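PDB 4AIB: ornithine decarboxylase from Entamoeba histolytica, which probably catalyses, as a homodimer, the pyridoxal phosphate-dependent decarboxylation of L-ornithine to putrescine, which leads into polyamine synthesis. Local coordinates for residues Asn92-Ile96 with Leu114-His118; Leu108-Ser112 with Tyr133-Met137; Ser272-Lys276 with Glu347-Asp353. All coordinates share one frame; numbering follows the deposited sequence.

Contact 1 (Asn92-Ile96 with Leu114-His118); sequences NPEDI and LGINH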
# COMPACT_ATOMS: atom_id res chain seq x y z
N ASN A 92 13.28 -17.90 -20.79
CA ASN A 92 13.24 -17.36 -22.14
C ASN A 92 12.14 -16.31 -22.32
O ASN A 92 11.01 -16.52 -21.86
CB ASN A 92 13.06 -18.49 -23.16
CG ASN A 92 13.53 -18.12 -24.55
OD1 ASN A 92 14.72 -17.88 -24.77
ND2 ASN A 92 12.61 -18.08 -25.50
N PRO A 93 12.46 -15.19 -23.00
CA PRO A 93 11.51 -14.08 -23.20
C PRO A 93 10.23 -14.44 -23.95
O PRO A 93 9.26 -13.67 -23.90
CB PRO A 93 12.33 -13.06 -24.02
CG PRO A 93 13.45 -13.84 -24.61
CD PRO A 93 13.78 -14.87 -23.57
N GLU A 94 10.22 -15.58 -24.64
CA GLU A 94 9.03 -16.05 -25.36
C GLU A 94 7.92 -16.51 -24.42
O GLU A 94 6.73 -16.41 -24.75
CB GLU A 94 9.39 -17.18 -26.33
CG GLU A 94 10.15 -16.73 -27.58
CD GLU A 94 9.29 -15.92 -28.54
OE1 GLU A 94 8.11 -16.27 -28.74
OE2 GLU A 94 9.81 -14.94 -29.12
N ASP A 95 8.31 -17.00 -23.24
CA ASP A 95 7.36 -17.43 -22.22
C ASP A 95 6.70 -16.25 -21.50
O ASP A 95 5.70 -16.42 -20.81
CB ASP A 95 8.05 -18.35 -21.20
CG ASP A 95 8.59 -19.62 -21.82
OD1 ASP A 95 7.89 -20.23 -22.67
OD2 ASP A 95 9.71 -20.03 -21.46
N ILE A 96 7.27 -15.06 -21.69
CA ILE A 96 6.80 -13.84 -21.03
C ILE A 96 5.75 -13.13 -21.89
O ILE A 96 5.87 -13.05 -23.11
CB ILE A 96 7.97 -12.88 -20.73
CG1 ILE A 96 9.04 -13.58 -19.90
CG2 ILE A 96 7.47 -11.62 -20.01
CD1 ILE A 96 10.36 -12.84 -19.82
N LEU A 114 15.16 -6.28 -24.87
CA LEU A 114 15.35 -7.44 -24.01
C LEU A 114 14.83 -8.73 -24.65
O LEU A 114 15.22 -9.83 -24.24
CB LEU A 114 14.69 -7.21 -22.64
CG LEU A 114 15.60 -6.83 -21.46
CD1 LEU A 114 16.73 -5.88 -21.84
CD2 LEU A 114 14.77 -6.24 -20.33
N GLY A 115 13.97 -8.59 -25.66
CA GLY A 115 13.49 -9.73 -26.43
C GLY A 115 12.02 -10.06 -26.24
O GLY A 115 11.56 -11.11 -26.69
N ILE A 116 11.29 -9.16 -25.58
CA ILE A 116 9.85 -9.34 -25.35
C ILE A 116 9.09 -9.16 -26.65
O ILE A 116 9.32 -8.20 -27.39
CB ILE A 116 9.32 -8.38 -24.25
CG1 ILE A 116 10.12 -8.54 -22.94
CG2 ILE A 116 7.83 -8.57 -24.02
CD1 ILE A 116 10.14 -9.95 -22.36
N ASN A 117 8.17 -10.09 -26.92
CA ASN A 117 7.48 -10.16 -28.21
C ASN A 117 5.95 -10.22 -28.08
O ASN A 117 5.24 -10.24 -29.09
CB ASN A 117 7.99 -11.38 -28.99
CG ASN A 117 7.72 -11.27 -30.48
OD1 ASN A 117 8.06 -10.28 -31.12
ND2 ASN A 117 7.12 -12.31 -31.04
N HIS A 118 5.44 -10.23 -26.85
CA HIS A 118 4.00 -10.33 -26.62
C HIS A 118 3.50 -9.30 -25.64
O HIS A 118 4.00 -9.20 -24.52
CB HIS A 118 3.63 -11.74 -26.16
CG HIS A 118 4.11 -12.83 -27.09
ND1 HIS A 118 3.72 -12.91 -28.37
CD2 HIS A 118 4.97 -13.90 -26.87
CE1 HIS A 118 4.31 -13.98 -28.95
NE2 HIS A 118 5.07 -14.59 -28.03
O HOH W 1 7.30 -12.12 -25.45
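Glu94 and His118 meet because both side chains swing out beside their own backbone N: the glutamate chain bends at its second torsion (chi2 -70°), and the imidazole is set by chi1 -54°. The two side chains cross at about a right angle, with carboxylate and ring planes 85° apart, and Glu94 OE1 stands 3.5 Å from His118 NE2, oblique to the ring. The backbone oxygens of Glu94 and Ile96 lie at the ring edge, in its plane, 3.7 and 4.0 Å from His118 CD2. Deeper in, Ile116 CD1 rests 3.9 Å from Ile96 CD1 and touches Ile96 CG2 as well, the two isoleucines crossing nearly perpendicular. Toward the surface, Pro93 CB packs 3.4 Å from Gly115 O, just where helix 105-114 ends. One water ties the backbones together, accepting from Asn117 N at 2.7 Å and donating to Ile96 O at 2.9 Å. The segments lead into strands 96-98 and 118-121, neighbours in the TIM-type barrel that binds the cofactor in this family; His118 and Tyr98 are joined by backbone hydrogen bonding, while Ile96 and Ile116 both reach helix 80-88. The other ring nitrogen, His118 ND1, is hydrogen-bonded to Asp180 OD2. With Glu94 near NE2, the two carboxylates could favour a protonated imidazole, though the Glu94 approach is long and oblique.

Contact 2 (Leu108-Ser112 with Tyr133-Met137); sequences LIEAS and YAPKM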
# COMPACT_ATOMS: atom_id res chain seq x y z
N LEU A 108 8.69 0.19 -22.86
CA LEU A 108 8.29 -0.52 -24.08
C LEU A 108 9.47 -0.72 -25.03
O LEU A 108 9.62 -1.79 -25.63
CB LEU A 108 7.15 0.22 -24.79
CG LEU A 108 6.57 -0.32 -26.11
CD1 LEU A 108 6.02 -1.73 -25.95
CD2 LEU A 108 5.51 0.62 -26.64
N ILE A 109 10.31 0.31 -25.15
CA ILE A 109 11.52 0.25 -25.96
C ILE A 109 12.50 -0.78 -25.38
O ILE A 109 13.02 -1.63 -26.11
CB ILE A 109 12.19 1.64 -26.10
CG1 ILE A 109 11.28 2.58 -26.90
CG2 ILE A 109 13.55 1.53 -26.78
CD1 ILE A 109 11.59 4.06 -26.73
N GLU A 110 12.72 -0.71 -24.07
CA GLU A 110 13.64 -1.61 -23.37
C GLU A 110 13.20 -3.08 -23.46
O GLU A 110 14.04 -3.97 -23.59
CB GLU A 110 13.80 -1.18 -21.90
CG GLU A 110 14.84 -1.96 -21.10
CD GLU A 110 16.26 -1.80 -21.61
OE1 GLU A 110 16.56 -0.79 -22.29
OE2 GLU A 110 17.10 -2.68 -21.32
N ALA A 111 11.89 -3.31 -23.39
CA ALA A 111 11.32 -4.65 -23.50
C ALA A 111 11.61 -5.27 -24.87
O ALA A 111 11.89 -6.47 -24.97
CB ALA A 111 9.82 -4.63 -23.23
N SER A 112 11.53 -4.45 -25.92
CA SER A 112 11.84 -4.88 -27.28
C SER A 112 13.32 -5.28 -27.41
O SER A 112 13.64 -6.24 -28.11
CB SER A 112 11.50 -3.78 -28.28
OG SER A 112 11.70 -4.22 -29.61
N TYR A 133 7.36 2.74 -31.83
CA TYR A 133 8.55 2.46 -31.03
C TYR A 133 9.05 1.02 -31.08
O TYR A 133 10.25 0.77 -31.05
CB TYR A 133 8.35 2.92 -29.58
CG TYR A 133 8.13 4.41 -29.44
CD1 TYR A 133 9.21 5.29 -29.36
CD2 TYR A 133 6.84 4.95 -29.40
CE1 TYR A 133 9.02 6.66 -29.24
CE2 TYR A 133 6.64 6.32 -29.28
CZ TYR A 133 7.73 7.17 -29.20
OH TYR A 133 7.53 8.52 -29.07
N ALA A 134 8.12 0.07 -31.14
CA ALA A 134 8.45 -1.35 -31.25
C ALA A 134 7.42 -2.11 -32.09
O ALA A 134 6.62 -2.88 -31.56
CB ALA A 134 8.58 -1.97 -29.86
N PRO A 135 7.45 -1.90 -33.43
CA PRO A 135 6.39 -2.40 -34.31
C PRO A 135 6.45 -3.91 -34.61
O PRO A 135 5.59 -4.43 -35.33
CB PRO A 135 6.61 -1.60 -35.60
CG PRO A 135 8.07 -1.31 -35.61
CD PRO A 135 8.51 -1.21 -34.18
N LYS A 136 7.45 -4.59 -34.05
CA LYS A 136 7.58 -6.04 -34.24
C LYS A 136 6.94 -6.85 -33.11
O LYS A 136 6.83 -8.07 -33.21
CB LYS A 136 9.06 -6.42 -34.40
CG LYS A 136 9.61 -6.15 -35.79
CD LYS A 136 10.98 -6.79 -35.98
CE LYS A 136 11.48 -6.61 -37.40
NZ LYS A 136 12.82 -7.22 -37.60
N MET A 137 6.51 -6.16 -32.05
CA MET A 137 5.88 -6.81 -30.90
C MET A 137 4.46 -7.25 -31.23
O MET A 137 3.67 -6.48 -31.78
CB MET A 137 5.89 -5.87 -29.70
CG MET A 137 5.81 -6.57 -28.35
SD MET A 137 6.11 -5.48 -26.94
CE MET A 137 7.86 -5.14 -27.11
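Leu108 and Met137 touch in the outer layer of the alpha/beta barrel, where helix 105-114 packs against the loop joining helix 124-133 to strand 138-143. Leu108 CD1 lies 3.9 Å from Met137 SD, the two side chains crossing at a slant. Next along the helix, Ser112 CB meets Ala134 CB at 3.8 Å, a contact between short side chains that brings the two backbones close. On the outer flank Ile109 CD1 reaches Tyr133 CD1, also 3.8 Å away, approaching the ring obliquely, and Ile109 CG1 lies against Tyr133 CB. All of this is apolar packing. Behind it, a type I beta turn from Ala134 to Met137, closed by a weak bond from Met137 N to Ala134 O, brings the alanine and the methionine round to the same helix. A second shell holds the first: Leu108 also rests on Lys129 and Ile130 of helix 124-133, and the Tyr133 ring meets that of Tyr105. From the second subunit, Pro21 packs on Tyr133 and Glu22 on Ile109. The chain of Met137 is extended until its last torsion, where a bend (chi3 -70°) carries Met137 CE to 3.9 Å from Ser112 N.

Contact 3 (Ser272-Lys276 with Glu347-Asp353); sequences SLHGK and EMEPGKD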
# COMPACT_ATOMS: atom_id res chain seq x y z
N SER A 272 4.44 -12.77 15.48
CA SER A 272 4.60 -12.71 16.93
C SER A 272 3.72 -11.61 17.52
O SER A 272 3.25 -10.74 16.80
CB SER A 272 6.06 -12.46 17.29
OG SER A 272 6.50 -11.22 16.75
N LEU A 273 3.52 -11.67 18.84
CA LEU A 273 2.70 -10.68 19.54
C LEU A 273 3.54 -9.72 20.38
O LEU A 273 4.43 -10.15 21.12
CB LEU A 273 1.66 -11.37 20.42
CG LEU A 273 0.58 -12.21 19.74
CD1 LEU A 273 -0.16 -13.04 20.78
CD2 LEU A 273 -0.39 -11.34 18.95
N HIS A 274 3.26 -8.43 20.24
CA HIS A 274 3.93 -7.39 21.02
C HIS A 274 2.97 -6.36 21.54
O HIS A 274 3.24 -5.15 21.50
CB HIS A 274 5.07 -6.76 20.22
CG HIS A 274 4.64 -6.13 18.92
ND1 HIS A 274 4.29 -4.83 18.82
CD2 HIS A 274 4.51 -6.67 17.64
CE1 HIS A 274 3.95 -4.55 17.55
NE2 HIS A 274 4.09 -5.68 16.83
N GLY A 275 1.82 -6.82 22.04
CA GLY A 275 0.80 -5.94 22.60
C GLY A 275 -0.50 -6.63 22.96
O GLY A 275 -0.98 -7.50 22.22
N LYS A 276 -1.07 -6.24 24.09
CA LYS A 276 -2.33 -6.82 24.57
C LYS A 276 -3.17 -5.81 25.34
O LYS A 276 -2.65 -4.99 26.10
CB LYS A 276 -2.05 -8.05 25.45
CG LYS A 276 -3.26 -8.94 25.68
CD LYS A 276 -2.90 -10.23 26.40
CE LYS A 276 -2.87 -10.06 27.91
NZ LYS A 276 -2.63 -11.35 28.61
N GLU A 347 -6.77 -16.95 25.41
CA GLU A 347 -5.98 -15.86 25.97
C GLU A 347 -4.49 -16.10 25.74
O GLU A 347 -3.96 -17.16 26.10
CB GLU A 347 -6.27 -15.68 27.46
CG GLU A 347 -5.71 -14.39 28.05
CD GLU A 347 -5.85 -14.31 29.56
OE1 GLU A 347 -5.71 -15.35 30.24
OE2 GLU A 347 -6.10 -13.20 30.08
N MET A 348 -3.83 -15.12 25.13
CA MET A 348 -2.43 -15.25 24.75
C MET A 348 -1.53 -14.30 25.53
O MET A 348 -1.97 -13.27 26.03
CB MET A 348 -2.26 -15.02 23.24
CG MET A 348 -2.87 -16.11 22.38
SD MET A 348 -2.72 -15.80 20.61
CE MET A 348 -3.97 -14.53 20.36
N GLU A 349 -0.25 -14.68 25.64
CA GLU A 349 0.75 -13.88 26.33
C GLU A 349 1.78 -13.36 25.32
O GLU A 349 2.46 -14.16 24.68
CB GLU A 349 1.43 -14.70 27.43
CG GLU A 349 2.39 -13.93 28.32
CD GLU A 349 3.01 -14.80 29.40
OE1 GLU A 349 2.26 -15.40 30.19
OE2 GLU A 349 4.26 -14.87 29.45
N PRO A 350 1.88 -12.02 25.17
CA PRO A 350 2.82 -11.41 24.23
C PRO A 350 4.27 -11.73 24.59
O PRO A 350 4.68 -11.56 25.75
CB PRO A 350 2.55 -9.91 24.37
CG PRO A 350 1.18 -9.82 24.96
CD PRO A 350 1.07 -11.01 25.86
N GLY A 351 5.03 -12.19 23.61
CA GLY A 351 6.41 -12.62 23.82
C GLY A 351 6.54 -14.12 23.97
O GLY A 351 7.64 -14.67 23.87
N LYS A 352 5.41 -14.79 24.21
CA LYS A 352 5.38 -16.24 24.38
C LYS A 352 4.54 -16.91 23.29
O LYS A 352 4.95 -17.94 22.75
CB LYS A 352 4.85 -16.59 25.78
CG LYS A 352 5.10 -18.03 26.23
CD LYS A 352 3.91 -18.93 25.94
CE LYS A 352 4.17 -20.36 26.39
NZ LYS A 352 3.00 -21.25 26.12
N ASP A 353 3.39 -16.32 22.98
CA ASP A 353 2.45 -16.90 22.01
C ASP A 353 2.63 -16.35 20.60
O ASP A 353 2.99 -15.19 20.41
CB ASP A 353 1.01 -16.71 22.48
CG ASP A 353 0.64 -17.62 23.64
OD1 ASP A 353 0.58 -18.85 23.44
OD2 ASP A 353 0.41 -17.11 24.76
O HOH W 2 5.05 -13.07 20.70
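The carbonyl of Met348 accepts Lys276 NZ at 3.3 Å, the donor tilted 24° from the carbonyl plane; a bend at chi3 (85°) in the otherwise extended Lys276 brings NZ there, with Glu347 OE2 4.2 Å from Lys276 NZ, beyond a salt bridge. The second flat group, the carboxylate of Asp353, uses the anti lone pair of OD2 for Glu349 N, 2.7 Å from Asp353 OD2 and nearly straight at 171°, while OD1 is hydrogen-bonded to Thr315. Glu349 O accepts from both Lys352 N, which closes a type II beta turn with Pro350 and Gly351 at its corners, and Asp353 N. The puckered ring of Pro350 meets the strand through a row of carbons: Pro350 CG lies 3.7 Å from Lys276 CB, CB is next to Gly275 N and Leu273 O, and CD approaches Lys276 CD. Gly351 N makes a weak bond to Leu273 O, and a water accepts from both Leu273 N and Gly351 N. Beside the proline contact, Leu273 CD1 packs 3.8 Å from Met348 SD, the side chains crossing near a right angle. The loop thus lies along strand 267-281, joining strands 341-346 and 354-360 of the beta domain. Leu273 and Met348 both reach Leu355 of strand 354-360, and Tyr289 of strand 284-291 touches Leu273 and Lys276; Lys129 NZ of the second subunit bonds to His274 O.

Contacts 1 and 2 are neighbours in the barrel domain, their centres 11 Å apart. Their segments alternate along the chain and share helix 105-114: contact 2 uses its body, contact 1 its exit, and a probable hydrogen bond from Ile116 N to Ala111 O (2.8 Å) joins them. Contact 3 comes later, in the mixed beta sheet, its centre about 48 Å from that of contact 1 and 53 Å from that of contact 2. Across the dimer, however, contact 3 of one subunit comes close to the contact 2 region of the other: it touches Tyr105 and Lys129 of the second subunit. Beta domain thus packs against partner barrel, consistent with active sites probably built from both monomers.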